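PDB 1ZBM: 1,4-dihydroxy-6-naphtoate synthase from Archaeoglobus fulgidus, which probably converts cyclic dehypoxanthinylfutalosinate into 1,4-dihydroxy-6-naphthoate, releasing dihydroxyacetone, a step in the biosynthesis of menaquinone. Local coordinates for residues 53-58 with 70-75; 127-132 with 143-148; 154-159 with 238-243; 175-180 with 257-262. All coordinates share one frame; numbering follows the deposited sequence.

Interaction 1 of 4, residues 53-58 with 70-75; sequences KAFNAE and ALLDDK
Phe55 is gripped by two consecutive leucines that meet different parts of its ring. Leu71 comes to the outer end of the phenyl group: its CB lies 3.7 Å from Phe55 CE1, while its CD1 reaches the rim in the plane of the ring, 3.9 Å from Phe55 CZ. The carbonyl of Leu71 adds a polar touch, with O standing obliquely 3.6 Å from Phe55 CE1. Leu72 behaves differently, bringing CD2 over one face of the ring, 4.4 Å from Phe55 CE2. Leu72 CD2 lies closer still to Ala54 CB, at 3.6 Å. Leu72 can serve both partners because its CG sits between the backbone N and the carbonyl carbon (chi1 41°), with the branch turned to an unusual chi2 of 93°. Phe55 instead has CG anti to its carbonyl carbon (chi1 -79°), which sets the ring beside Leu71. No hydrogen bond crosses the contact. Tyr112 meets the Phe55 ring at an inclined angle, whereas Ala54 and Leu72 turn inward to Ile64. The contact thus joins the loops that follow helices 47-53 and 66-69, beside strand 61-65 of the first sheet.

Interaction 2 of 4, residues 127-132 with 143-148; sequences EPVEMP and EEVDAG
Met131, a selenomethionine in this crystal, and Glu144 approach at a slant, the methyl end of one meeting the carboxylate of the other. The CE atom of Met131 lies 3.6 Å from Glu144 OE2 and 4.3 Å from Val145 CG1, so a single methyl touches both an acidic and an aliphatic neighbour. The Met131 chain runs out straight, with CG anti to the backbone N (chi1 175°), and bends only at its last torsion (chi3 -55°), which carries CE to the two side chains. Glu144 also has CG anti to N and stays extended beyond it, projecting its carboxylate alongside that methyl. Next to this pair the valines meet branch to branch, Val129 CG2 standing 4.4 Å from Val145 CG1.

Strands 127-130 and 147-150 are parallel but not adjacent: strand 105-108 runs between them, and helix 136-141 is the helix of the beta-alpha-beta crossover that links them. Glu143, at positive phi, is the C-prime residue of the Schellman motif ending that helix, and the chain then turns to bring Glu144 and Val145 toward residues 127-132. Ala139 of the helix touches Met131, Glu144 and Val145 alike. Glu144 has its salt bridge with Arg135, through OE1; what crosses between the segments is van der Waals packing, with the carboxylate a neighbour of the methyl rather than a partner in a bond.

Interaction 3 of 4, residues 154-159 with 238-243; sequences GQITYA and AMMYVN
Ile156 and Met240 mark the closest backbone approach, yet their CA atoms remain 10.6 Å apart, so side chains alone span the gap. The chain curls tightly at Gly154, whose O accepts from both Thr157 N and Tyr158 N, each at 2.9 Å, while residues 238-243 lie on helix 231-241 and the loop after it. Across the gap Tyr241 OH donates to Gln155 OE1 at 2.6 Å. The acceptor lies in the plane of the phenol ring, and the hydroxyl approaches a lone pair in the carbonyl plane at 115°, with amide and ring inclined by 72°. In this type II periplasmic-binding-protein fold of two lobes, the bond links the loop after strand 147-150 of the second sheet to a helix packed on helix 20-30 of the first lobe. Gln155 sets CG between the backbone N and the carbonyl carbon (chi1 53°) and extends from there, and its NE2 donates to His152 O, the backbone of the predicted proton acceptor. A leucine here would probably leave the Tyr241 hydroxyl without its acceptor and His152 O without this donor. Beside the polar pair, Ile156 and Met240, a selenomethionine, run antiparallel alongside one another, Ile156 CG2 lying 3.9 Å from Met240 CE.

Interaction 4 of 4, residues 175-180 with 257-262; sequences EQVKLP and LKKLYE
Val177 meets Lys259 through the aliphatic part of the lysine rather than its charge. Lys259 CG lies 4.0 Å from Val177 CB and 4.1 Å from Val177 CG1, the two side chains overlapping as they come from opposite segments. The lysine leaves the helix with CG anti to its backbone N (chi1 178°), then bends at the next torsion (chi2 61°), which brings CE near the backbone of residues 175-180. There Lys259 CE comes within 4.4 Å of Gln176 O, a loose approach. No hydrogen bond joins the two segments, and the buried area is a modest 103 Å².

One shell out, residues 175-180 are tied to the preceding helix 169-174. Gln176 NE2 donates to Trp172 O, Lys178 NZ to Ser174 O, and Leu179 O accepts from Trp173 NE1. On the other side, backbone bonds such as Tyr261 N to Leu257 O, at 2.8 Å, keep the helix around Lys259 regular. On helix 251-265, Gln176 touches Met263 past the segment, and Leu179 rests on Ser252 and Ala255 before it.

Leu257 packs on Ala66 and Ile78, and Tyr261 OH binds Ala66 O. Helix 251-265 is therefore settled against helix 66-69 and strand 76-86 of the first lobe, and another flank receives the connection that runs from helix 169-174 into strand 181-189.

In the fold
The four contacts show how chemistry follows place in a two-lobed fold. Interactions 1, 2 and 3 are partly buried; interaction 4 lies at the surface. Interaction 1, aromatic and aliphatic, belongs to the first lobe, and interaction 4 sets the connection between the sheets against a helix of that lobe through a lysine stem and a valine; the two touch directly, Ala70 CB lying 3.8 Å from Tyr261 CE2. Interaction 2 stays within the second lobe and is likewise apolar apart from its flanking carboxylate. Interaction 3 alone has a hydrogen bond between its segments; it bridges a loop of the second lobe and a helix packed on the first, nearest the chain's centre and beside the predicted active-site histidine.

Interaction 1 of 4, residues 53-58 with 70-75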
loop_
_atom_site.group_PDB
_atom_site.type_symbol
_atom_site.label_atom_id
_atom_site.label_comp_id
_atom_site.label_asym_id
_atom_site.label_seq_id
_atom_site.Cartn_x
_atom_site.Cartn_y
_atom_site.Cartn_z
ATOM N N LYS A 53 -2.887 14.362 -0.549
ATOM C CA LYS A 53 -2.573 15.334 0.498
ATOM C C LYS A 53 -1.070 15.460 0.713
ATOM O O LYS A 53 -0.596 16.453 1.259
ATOM C CB LYS A 53 -3.235 14.942 1.816
ATOM C CG LYS A 53 -4.730 15.149 1.843
ATOM C CD LYS A 53 -5.223 15.025 3.262
ATOM C CE LYS A 53 -6.596 15.640 3.428
ATOM N NZ LYS A 53 -7.002 15.595 4.865
ATOM N N ALA A 54 -0.325 14.450 0.272
ATOM C CA ALA A 54 1.128 14.442 0.413
ATOM C C ALA A 54 1.791 15.497 -0.471
ATOM O O ALA A 54 2.969 15.821 -0.294
ATOM C CB ALA A 54 1.677 13.051 0.074
ATOM N N PHE A 55 1.038 16.016 -1.437
ATOM C CA PHE A 55 1.549 17.038 -2.349
ATOM C C PHE A 55 1.630 18.393 -1.660
ATOM O O PHE A 55 2.155 19.346 -2.222
ATOM C CB PHE A 55 0.647 17.135 -3.580
ATOM C CG PHE A 55 0.894 16.058 -4.588
ATOM C CD1 PHE A 55 1.928 16.177 -5.519
ATOM C CD2 PHE A 55 0.122 14.900 -4.581
ATOM C CE1 PHE A 55 2.192 15.149 -6.421
ATOM C CE2 PHE A 55 0.375 13.866 -5.475
ATOM C CZ PHE A 55 1.408 13.987 -6.400
ATOM N N ASN A 56 1.092 18.463 -0.448
ATOM C CA ASN A 56 1.114 19.679 0.332
ATOM C C ASN A 56 1.967 19.488 1.603
ATOM O O ASN A 56 2.097 20.401 2.428
ATOM C CB ASN A 56 -0.319 20.094 0.700
ATOM C CG ASN A 56 -1.160 20.481 -0.521
ATOM O OD1 ASN A 56 -0.958 21.538 -1.126
ATOM N ND2 ASN A 56 -2.104 19.619 -0.885
ATOM N N ALA A 57 2.559 18.305 1.755
ATOM C CA ALA A 57 3.394 18.001 2.925
ATOM C C ALA A 57 2.574 18.242 4.185
ATOM O O ALA A 57 3.030 18.880 5.136
ATOM C CB ALA A 57 4.641 18.878 2.933
ATOM N N GLU A 58 1.355 17.710 4.170
ATOM C CA GLU A 58 0.412 17.861 5.265
ATOM C C GLU A 58 0.849 17.227 6.578
ATOM O O GLU A 58 0.837 17.877 7.619
ATOM C CB GLU A 58 -0.937 17.278 4.853
ATOM C CG GLU A 58 -2.054 17.563 5.841
ATOM C CD GLU A 58 -2.920 18.735 5.420
ATOM O OE1 GLU A 58 -3.830 18.530 4.576
ATOM O OE2 GLU A 58 -2.685 19.868 5.914
ATOM N N ALA A 70 7.361 9.046 -6.001
ATOM C CA ALA A 70 8.234 9.595 -7.035
ATOM C C ALA A 70 7.901 11.058 -7.349
ATOM O O ALA A 70 8.751 11.796 -7.850
ATOM C CB ALA A 70 8.146 8.749 -8.298
ATOM N N LEU A 71 6.675 11.471 -7.029
ATOM C CA LEU A 71 6.225 12.842 -7.272
ATOM C C LEU A 71 6.322 13.738 -6.026
ATOM O O LEU A 71 5.786 14.851 -6.012
ATOM C CB LEU A 71 4.777 12.842 -7.785
ATOM C CG LEU A 71 4.480 12.268 -9.172
ATOM C CD1 LEU A 71 2.995 11.998 -9.318
ATOM C CD2 LEU A 71 4.953 13.241 -10.244
ATOM N N LEU A 72 7.002 13.263 -4.984
ATOM C CA LEU A 72 7.148 14.051 -3.768
ATOM C C LEU A 72 8.361 13.679 -2.919
ATOM O O LEU A 72 8.365 13.846 -1.698
ATOM C CB LEU A 72 5.858 13.970 -2.949
ATOM C CG LEU A 72 5.230 12.583 -2.910
ATOM C CD1 LEU A 72 5.751 11.848 -1.683
ATOM C CD2 LEU A 72 3.714 12.692 -2.867
ATOM N N ASP A 73 9.405 13.203 -3.591
ATOM C CA ASP A 73 10.641 12.811 -2.936
ATOM C C ASP A 73 11.502 14.040 -2.618
ATOM O O ASP A 73 12.631 13.918 -2.134
ATOM C CB ASP A 73 11.410 11.834 -3.832
ATOM C CG ASP A 73 11.834 12.458 -5.155
ATOM O OD1 ASP A 73 11.002 13.133 -5.795
ATOM O OD2 ASP A 73 13.000 12.266 -5.557
ATOM N N ASP A 74 10.955 15.224 -2.894
ATOM C CA ASP A 74 11.637 16.484 -2.615
ATOM C C ASP A 74 11.368 16.933 -1.178
ATOM O O ASP A 74 12.236 17.497 -0.504
ATOM C CB ASP A 74 11.184 17.581 -3.596
ATOM C CG ASP A 74 9.672 17.776 -3.623
ATOM O OD1 ASP A 74 8.935 16.776 -3.809
ATOM O OD2 ASP A 74 9.203 18.938 -3.476
ATOM N N LYS A 75 10.156 16.667 -0.711
ATOM C CA LYS A 75 9.761 17.043 0.638
ATOM C C LYS A 75 9.705 15.843 1.588
ATOM O O LYS A 75 9.714 16.004 2.811
ATOM C CB LYS A 75 8.396 17.731 0.601
ATOM C CG LYS A 75 8.409 19.138 0.006
ATOM C CD LYS A 75 9.366 20.051 0.769
ATOM C CE LYS A 75 9.021 21.512 0.561
ATOM N NZ LYS A 75 8.718 21.803 -0.862
#

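Interaction 2 of 4, residues 127-132 with 143-148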
loop_
_atom_site.group_PDB
_atom_site.type_symbol
_atom_site.label_atom_id
_atom_site.label_comp_id
_atom_site.label_asym_id
_atom_site.label_seq_id
_atom_site.Cartn_x
_atom_site.Cartn_y
_atom_site.Cartn_z
ATOM N N GLU A 127 -8.971 2.384 -20.884
ATOM C CA GLU A 127 -9.673 3.512 -20.283
ATOM C C GLU A 127 -9.805 3.357 -18.783
ATOM O O GLU A 127 -10.638 2.593 -18.298
ATOM C CB GLU A 127 -11.064 3.688 -20.887
ATOM C CG GLU A 127 -11.063 4.079 -22.345
ATOM C CD GLU A 127 -12.446 4.402 -22.863
ATOM O OE1 GLU A 127 -12.560 4.734 -24.065
ATOM O OE2 GLU A 127 -13.425 4.332 -22.080
ATOM N N PRO A 128 -8.973 4.084 -18.027
ATOM C CA PRO A 128 -8.986 4.046 -16.566
ATOM C C PRO A 128 -10.174 4.844 -16.034
ATOM O O PRO A 128 -10.334 6.017 -16.357
ATOM C CB PRO A 128 -7.638 4.662 -16.199
ATOM C CG PRO A 128 -7.420 5.657 -17.300
ATOM C CD PRO A 128 -7.862 4.914 -18.532
ATOM N N VAL A 129 -11.013 4.196 -15.234
ATOM C CA VAL A 129 -12.186 4.849 -14.669
ATOM C C VAL A 129 -11.986 5.134 -13.186
ATOM O O VAL A 129 -12.240 4.273 -12.346
ATOM C CB VAL A 129 -13.440 3.972 -14.843
ATOM C CG1 VAL A 129 -14.684 4.734 -14.391
ATOM C CG2 VAL A 129 -13.578 3.548 -16.296
ATOM N N GLU A 130 -11.519 6.344 -12.882
ATOM C CA GLU A 130 -11.285 6.779 -11.506
ATOM C C GLU A 130 -12.505 6.386 -10.678
ATOM O O GLU A 130 -13.639 6.646 -11.082
ATOM C CB GLU A 130 -11.104 8.298 -11.462
ATOM C CG GLU A 130 -10.601 8.835 -10.129
ATOM C CD GLU A 130 -9.089 8.744 -9.991
ATOM O OE1 GLU A 130 -8.560 9.136 -8.921
ATOM O OE2 GLU A 130 -8.433 8.285 -10.957
HETATM N N MSE A 131 -12.274 5.778 -9.517
HETATM C CA MSE A 131 -13.374 5.320 -8.680
HETATM C C MSE A 131 -12.866 4.833 -7.311
HETATM O O MSE A 131 -11.802 4.228 -7.220
HETATM C CB MSE A 131 -14.071 4.180 -9.434
HETATM C CG MSE A 131 -15.182 3.465 -8.705
HETATM SE SE MSE A 131 -15.835 1.925 -9.716
HETATM C CE MSE A 131 -16.275 2.826 -11.383
ATOM N N PRO A 132 -13.621 5.100 -6.229
ATOM C CA PRO A 132 -13.215 4.666 -4.881
ATOM C C PRO A 132 -13.094 3.139 -4.822
ATOM O O PRO A 132 -13.877 2.433 -5.453
ATOM C CB PRO A 132 -14.329 5.222 -3.986
ATOM C CG PRO A 132 -15.519 5.243 -4.893
ATOM C CD PRO A 132 -14.943 5.750 -6.199
ATOM N N GLU A 143 -21.340 -5.165 -14.424
ATOM C CA GLU A 143 -20.888 -4.777 -15.764
ATOM C C GLU A 143 -20.916 -3.278 -16.053
ATOM O O GLU A 143 -21.240 -2.837 -17.158
ATOM C CB GLU A 143 -21.693 -5.554 -16.814
ATOM C CG GLU A 143 -21.665 -7.065 -16.556
ATOM C CD GLU A 143 -22.281 -7.915 -17.677
ATOM O OE1 GLU A 143 -22.444 -9.131 -17.462
ATOM O OE2 GLU A 143 -22.584 -7.372 -18.755
ATOM N N GLU A 144 -20.564 -2.501 -15.039
ATOM C CA GLU A 144 -20.504 -1.052 -15.148
ATOM C C GLU A 144 -19.194 -0.744 -15.880
ATOM O O GLU A 144 -19.048 0.289 -16.536
ATOM C CB GLU A 144 -20.485 -0.478 -13.744
ATOM C CG GLU A 144 -20.593 1.017 -13.626
ATOM C CD GLU A 144 -20.644 1.430 -12.168
ATOM O OE1 GLU A 144 -21.540 0.920 -11.451
ATOM O OE2 GLU A 144 -19.791 2.248 -11.743
ATOM N N VAL A 145 -18.250 -1.676 -15.758
ATOM C CA VAL A 145 -16.954 -1.573 -16.398
ATOM C C VAL A 145 -16.559 -2.962 -16.918
ATOM O O VAL A 145 -17.270 -3.943 -16.681
ATOM C CB VAL A 145 -15.885 -1.053 -15.402
ATOM C CG1 VAL A 145 -16.247 0.357 -14.941
ATOM C CG2 VAL A 145 -15.793 -1.986 -14.188
ATOM N N ASP A 146 -15.450 -3.063 -17.641
ATOM C CA ASP A 146 -15.031 -4.375 -18.136
ATOM C C ASP A 146 -14.182 -5.091 -17.103
ATOM O O ASP A 146 -14.220 -6.318 -16.997
ATOM C CB ASP A 146 -14.224 -4.245 -19.429
ATOM C CG ASP A 146 -15.017 -3.586 -20.548
ATOM O OD1 ASP A 146 -14.956 -2.347 -20.672
ATOM O OD2 ASP A 146 -15.705 -4.314 -21.290
ATOM N N ALA A 147 -13.409 -4.320 -16.345
ATOM C CA ALA A 147 -12.535 -4.904 -15.339
ATOM C C ALA A 147 -12.243 -3.948 -14.198
ATOM O O ALA A 147 -12.522 -2.756 -14.294
ATOM C CB ALA A 147 -11.235 -5.357 -15.986
ATOM N N GLY A 148 -11.684 -4.490 -13.117
ATOM C CA GLY A 148 -11.360 -3.687 -11.955
ATOM C C GLY A 148 -10.005 -4.024 -11.367
ATOM O O GLY A 148 -9.598 -5.188 -11.348
#

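Interaction 3 of 4, residues 154-159 with 238-243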
loop_
_atom_site.group_PDB
_atom_site.type_symbol
_atom_site.label_atom_id
_atom_site.label_comp_id
_atom_site.label_asym_id
_atom_site.label_seq_id
_atom_site.Cartn_x
_atom_site.Cartn_y
_atom_site.Cartn_z
ATOM N N GLY A 154 -9.076 -7.532 -1.960
ATOM C CA GLY A 154 -9.782 -8.112 -3.089
ATOM C C GLY A 154 -8.894 -9.123 -3.795
ATOM O O GLY A 154 -9.371 -10.154 -4.268
ATOM N N GLN A 155 -7.595 -8.823 -3.850
ATOM C CA GLN A 155 -6.613 -9.688 -4.499
ATOM C C GLN A 155 -6.627 -11.141 -4.012
ATOM O O GLN A 155 -6.125 -12.024 -4.704
ATOM C CB GLN A 155 -5.197 -9.095 -4.356
ATOM C CG GLN A 155 -4.779 -8.746 -2.926
ATOM C CD GLN A 155 -3.368 -8.146 -2.819
ATOM O OE1 GLN A 155 -2.365 -8.854 -2.908
ATOM N NE2 GLN A 155 -3.300 -6.830 -2.628
ATOM N N ILE A 156 -7.189 -11.397 -2.833
ATOM C CA ILE A 156 -7.257 -12.769 -2.326
ATOM C C ILE A 156 -8.680 -13.209 -2.017
ATOM O O ILE A 156 -8.877 -14.227 -1.353
ATOM C CB ILE A 156 -6.446 -12.969 -1.021
ATOM C CG1 ILE A 156 -7.113 -12.189 0.121
ATOM C CG2 ILE A 156 -4.982 -12.556 -1.241
ATOM C CD1 ILE A 156 -6.469 -12.409 1.472
ATOM N N THR A 157 -9.662 -12.442 -2.483
ATOM C CA THR A 157 -11.061 -12.765 -2.237
ATOM C C THR A 157 -11.951 -12.709 -3.476
ATOM O O THR A 157 -13.098 -13.162 -3.439
ATOM C CB THR A 157 -11.677 -11.816 -1.200
ATOM O OG1 THR A 157 -12.967 -12.308 -0.813
ATOM C CG2 THR A 157 -11.848 -10.420 -1.779
ATOM N N TYR A 158 -11.428 -12.168 -4.572
ATOM C CA TYR A 158 -12.203 -12.035 -5.800
ATOM C C TYR A 158 -12.912 -13.317 -6.240
ATOM O O TYR A 158 -14.008 -13.264 -6.806
ATOM C CB TYR A 158 -11.307 -11.482 -6.928
ATOM C CG TYR A 158 -10.211 -12.420 -7.392
ATOM C CD1 TYR A 158 -10.508 -13.535 -8.162
ATOM C CD2 TYR A 158 -8.879 -12.201 -7.048
ATOM C CE1 TYR A 158 -9.514 -14.412 -8.579
ATOM C CE2 TYR A 158 -7.868 -13.080 -7.461
ATOM C CZ TYR A 158 -8.202 -14.184 -8.226
ATOM O OH TYR A 158 -7.235 -15.080 -8.625
ATOM N N ALA A 159 -12.302 -14.467 -5.971
ATOM C CA ALA A 159 -12.902 -15.750 -6.352
ATOM C C ALA A 159 -14.263 -16.009 -5.690
ATOM O O ALA A 159 -15.087 -16.743 -6.237
ATOM C CB ALA A 159 -11.935 -16.898 -6.027
ATOM N N ALA A 238 -2.681 -9.625 6.239
ATOM C CA ALA A 238 -1.796 -8.749 6.987
ATOM C C ALA A 238 -0.367 -9.279 6.957
ATOM O O ALA A 238 0.570 -8.515 6.753
ATOM C CB ALA A 238 -2.280 -8.622 8.427
HETATM N N MSE A 239 -0.203 -10.584 7.158
HETATM C CA MSE A 239 1.123 -11.186 7.160
HETATM C C MSE A 239 1.794 -11.111 5.783
HETATM O O MSE A 239 3.021 -11.208 5.677
HETATM C CB MSE A 239 1.040 -12.639 7.635
HETATM C CG MSE A 239 1.847 -12.929 8.898
HETATM SE SE MSE A 239 0.786 -13.320 10.493
HETATM C CE MSE A 239 0.054 -15.036 9.949
HETATM N N MSE A 240 0.985 -10.934 4.742
HETATM C CA MSE A 240 1.477 -10.818 3.367
HETATM C C MSE A 240 2.177 -9.480 3.133
HETATM O O MSE A 240 3.123 -9.397 2.352
HETATM C CB MSE A 240 0.320 -10.936 2.366
HETATM C CG MSE A 240 -0.088 -12.369 2.017
HETATM SE SE MSE A 240 -1.764 -12.487 1.037
HETATM C CE MSE A 240 -1.218 -11.876 -0.714
ATOM N N TYR A 241 1.704 -8.436 3.811
ATOM C CA TYR A 241 2.273 -7.109 3.645
ATOM C C TYR A 241 2.866 -6.491 4.907
ATOM O O TYR A 241 3.155 -5.295 4.946
ATOM C CB TYR A 241 1.219 -6.181 3.041
ATOM C CG TYR A 241 0.862 -6.549 1.618
ATOM C CD1 TYR A 241 1.794 -6.411 0.587
ATOM C CD2 TYR A 241 -0.396 -7.064 1.302
ATOM C CE1 TYR A 241 1.483 -6.782 -0.721
ATOM C CE2 TYR A 241 -0.715 -7.437 -0.001
ATOM C CZ TYR A 241 0.228 -7.294 -1.005
ATOM O OH TYR A 241 -0.083 -7.676 -2.286
ATOM N N VAL A 242 3.032 -7.304 5.942
ATOM C CA VAL A 242 3.621 -6.849 7.203
ATOM C C VAL A 242 4.581 -7.950 7.655
ATOM O O VAL A 242 4.209 -8.821 8.439
ATOM C CB VAL A 242 2.544 -6.636 8.310
ATOM C CG1 VAL A 242 3.210 -6.141 9.589
ATOM C CG2 VAL A 242 1.486 -5.651 7.848
ATOM N N ASN A 243 5.809 -7.909 7.142
ATOM C CA ASN A 243 6.833 -8.903 7.471
ATOM C C ASN A 243 8.230 -8.289 7.464
ATOM O O ASN A 243 8.384 -7.101 7.730
ATOM C CB ASN A 243 6.784 -10.053 6.470
ATOM C CG ASN A 243 6.594 -9.566 5.048
ATOM O OD1 ASN A 243 7.038 -8.467 4.687
ATOM N ND2 ASN A 243 5.941 -10.380 4.227
#

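Interaction 4 of 4, residues 175-180 with 257-262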
loop_
_atom_site.group_PDB
_atom_site.type_symbol
_atom_site.label_atom_id
_atom_site.label_comp_id
_atom_site.label_asym_id
_atom_site.label_seq_id
_atom_site.Cartn_x
_atom_site.Cartn_y
_atom_site.Cartn_z
ATOM N N GLU A 175 8.300 -10.602 -14.790
ATOM C CA GLU A 175 8.859 -10.699 -16.129
ATOM C C GLU A 175 9.744 -9.494 -16.443
ATOM O O GLU A 175 10.565 -9.539 -17.364
ATOM C CB GLU A 175 7.741 -10.812 -17.174
ATOM C CG GLU A 175 7.078 -12.187 -17.231
ATOM C CD GLU A 175 5.866 -12.238 -18.159
ATOM O OE1 GLU A 175 5.717 -11.339 -19.022
ATOM O OE2 GLU A 175 5.066 -13.193 -18.034
ATOM N N GLN A 176 9.593 -8.419 -15.673
ATOM C CA GLN A 176 10.392 -7.208 -15.896
ATOM C C GLN A 176 11.683 -7.187 -15.085
ATOM O O GLN A 176 12.725 -6.777 -15.585
ATOM C CB GLN A 176 9.584 -5.953 -15.552
ATOM C CG GLN A 176 8.219 -5.884 -16.196
ATOM C CD GLN A 176 8.262 -6.233 -17.665
ATOM O OE1 GLN A 176 9.107 -5.734 -18.417
ATOM N NE2 GLN A 176 7.342 -7.083 -18.089
ATOM N N VAL A 177 11.603 -7.607 -13.827
ATOM C CA VAL A 177 12.775 -7.629 -12.973
ATOM C C VAL A 177 12.594 -8.686 -11.894
ATOM O O VAL A 177 11.470 -8.970 -11.480
ATOM C CB VAL A 177 13.039 -6.244 -12.319
ATOM C CG1 VAL A 177 11.867 -5.844 -11.460
ATOM C CG2 VAL A 177 14.317 -6.292 -11.492
ATOM N N LYS A 178 13.707 -9.270 -11.450
ATOM C CA LYS A 178 13.683 -10.328 -10.445
ATOM C C LYS A 178 13.970 -9.812 -9.043
ATOM O O LYS A 178 15.010 -10.101 -8.456
ATOM C CB LYS A 178 14.689 -11.416 -10.833
ATOM C CG LYS A 178 14.479 -11.961 -12.247
ATOM C CD LYS A 178 13.094 -12.593 -12.424
ATOM C CE LYS A 178 12.938 -13.218 -13.810
ATOM N NZ LYS A 178 11.565 -13.749 -14.066
ATOM N N LEU A 179 13.019 -9.057 -8.509
ATOM C CA LEU A 179 13.134 -8.469 -7.182
ATOM C C LEU A 179 11.728 -8.303 -6.602
ATOM O O LEU A 179 10.744 -8.301 -7.342
ATOM C CB LEU A 179 13.807 -7.095 -7.297
ATOM C CG LEU A 179 15.239 -7.062 -7.829
ATOM C CD1 LEU A 179 15.632 -5.636 -8.248
ATOM C CD2 LEU A 179 16.180 -7.589 -6.741
ATOM N N PRO A 180 11.617 -8.161 -5.272
ATOM C CA PRO A 180 10.303 -7.990 -4.638
ATOM C C PRO A 180 9.559 -6.802 -5.280
ATOM O O PRO A 180 10.171 -5.989 -5.967
ATOM C CB PRO A 180 10.662 -7.737 -3.177
ATOM C CG PRO A 180 11.940 -8.504 -2.999
ATOM C CD PRO A 180 12.696 -8.187 -4.269
ATOM N N LEU A 257 12.636 -0.357 -6.409
ATOM C CA LEU A 257 12.035 0.963 -6.593
ATOM C C LEU A 257 12.793 1.673 -7.688
ATOM O O LEU A 257 12.196 2.237 -8.609
ATOM C CB LEU A 257 12.142 1.803 -5.334
ATOM C CG LEU A 257 11.027 1.721 -4.299
ATOM C CD1 LEU A 257 11.376 2.741 -3.218
ATOM C CD2 LEU A 257 9.661 2.048 -4.911
ATOM N N LYS A 258 14.119 1.647 -7.583
ATOM C CA LYS A 258 14.955 2.305 -8.586
ATOM C C LYS A 258 14.501 1.844 -9.969
ATOM O O LYS A 258 14.264 2.666 -10.853
ATOM C CB LYS A 258 16.440 1.959 -8.380
ATOM C CG LYS A 258 17.388 2.855 -9.172
ATOM C CD LYS A 258 18.750 2.193 -9.431
ATOM C CE LYS A 258 19.600 3.025 -10.410
ATOM N NZ LYS A 258 20.832 2.317 -10.892
ATOM N N LYS A 259 14.362 0.531 -10.141
ATOM C CA LYS A 259 13.936 -0.044 -11.421
ATOM C C LYS A 259 12.539 0.427 -11.806
ATOM O O LYS A 259 12.309 0.915 -12.917
ATOM C CB LYS A 259 13.950 -1.575 -11.342
ATOM C CG LYS A 259 13.473 -2.261 -12.613
ATOM C CD LYS A 259 14.375 -1.904 -13.768
ATOM C CE LYS A 259 13.925 -2.553 -15.055
ATOM N NZ LYS A 259 14.773 -2.053 -16.175
ATOM N N LEU A 260 11.606 0.264 -10.877
ATOM C CA LEU A 260 10.230 0.676 -11.101
ATOM C C LEU A 260 10.193 2.106 -11.642
ATOM O O LEU A 260 9.534 2.376 -12.645
ATOM C CB LEU A 260 9.439 0.604 -9.793
ATOM C CG LEU A 260 8.044 1.234 -9.775
ATOM C CD1 LEU A 260 7.125 0.521 -10.767
ATOM C CD2 LEU A 260 7.466 1.136 -8.367
ATOM N N TYR A 261 10.912 3.012 -10.982
ATOM C CA TYR A 261 10.928 4.413 -11.391
ATOM C C TYR A 261 11.522 4.607 -12.777
ATOM O O TYR A 261 10.988 5.368 -13.589
ATOM C CB TYR A 261 11.693 5.256 -10.364
ATOM C CG TYR A 261 11.016 5.359 -9.005
ATOM C CD1 TYR A 261 11.731 5.779 -7.880
ATOM C CD2 TYR A 261 9.659 5.048 -8.843
ATOM C CE1 TYR A 261 11.120 5.887 -6.624
ATOM C CE2 TYR A 261 9.039 5.154 -7.591
ATOM C CZ TYR A 261 9.783 5.576 -6.487
ATOM O OH TYR A 261 9.185 5.676 -5.253
ATOM N N GLU A 262 12.625 3.917 -13.046
ATOM C CA GLU A 262 13.277 4.000 -14.343
ATOM C C GLU A 262 12.272 3.616 -15.416
ATOM O O GLU A 262 12.117 4.322 -16.414
ATOM C CB GLU A 262 14.494 3.073 -14.372
ATOM C CG GLU A 262 15.646 3.616 -13.549
ATOM C CD GLU A 262 16.773 2.625 -13.340
ATOM O OE1 GLU A 262 17.796 3.025 -12.741
ATOM O OE2 GLU A 262 16.649 1.454 -13.761
#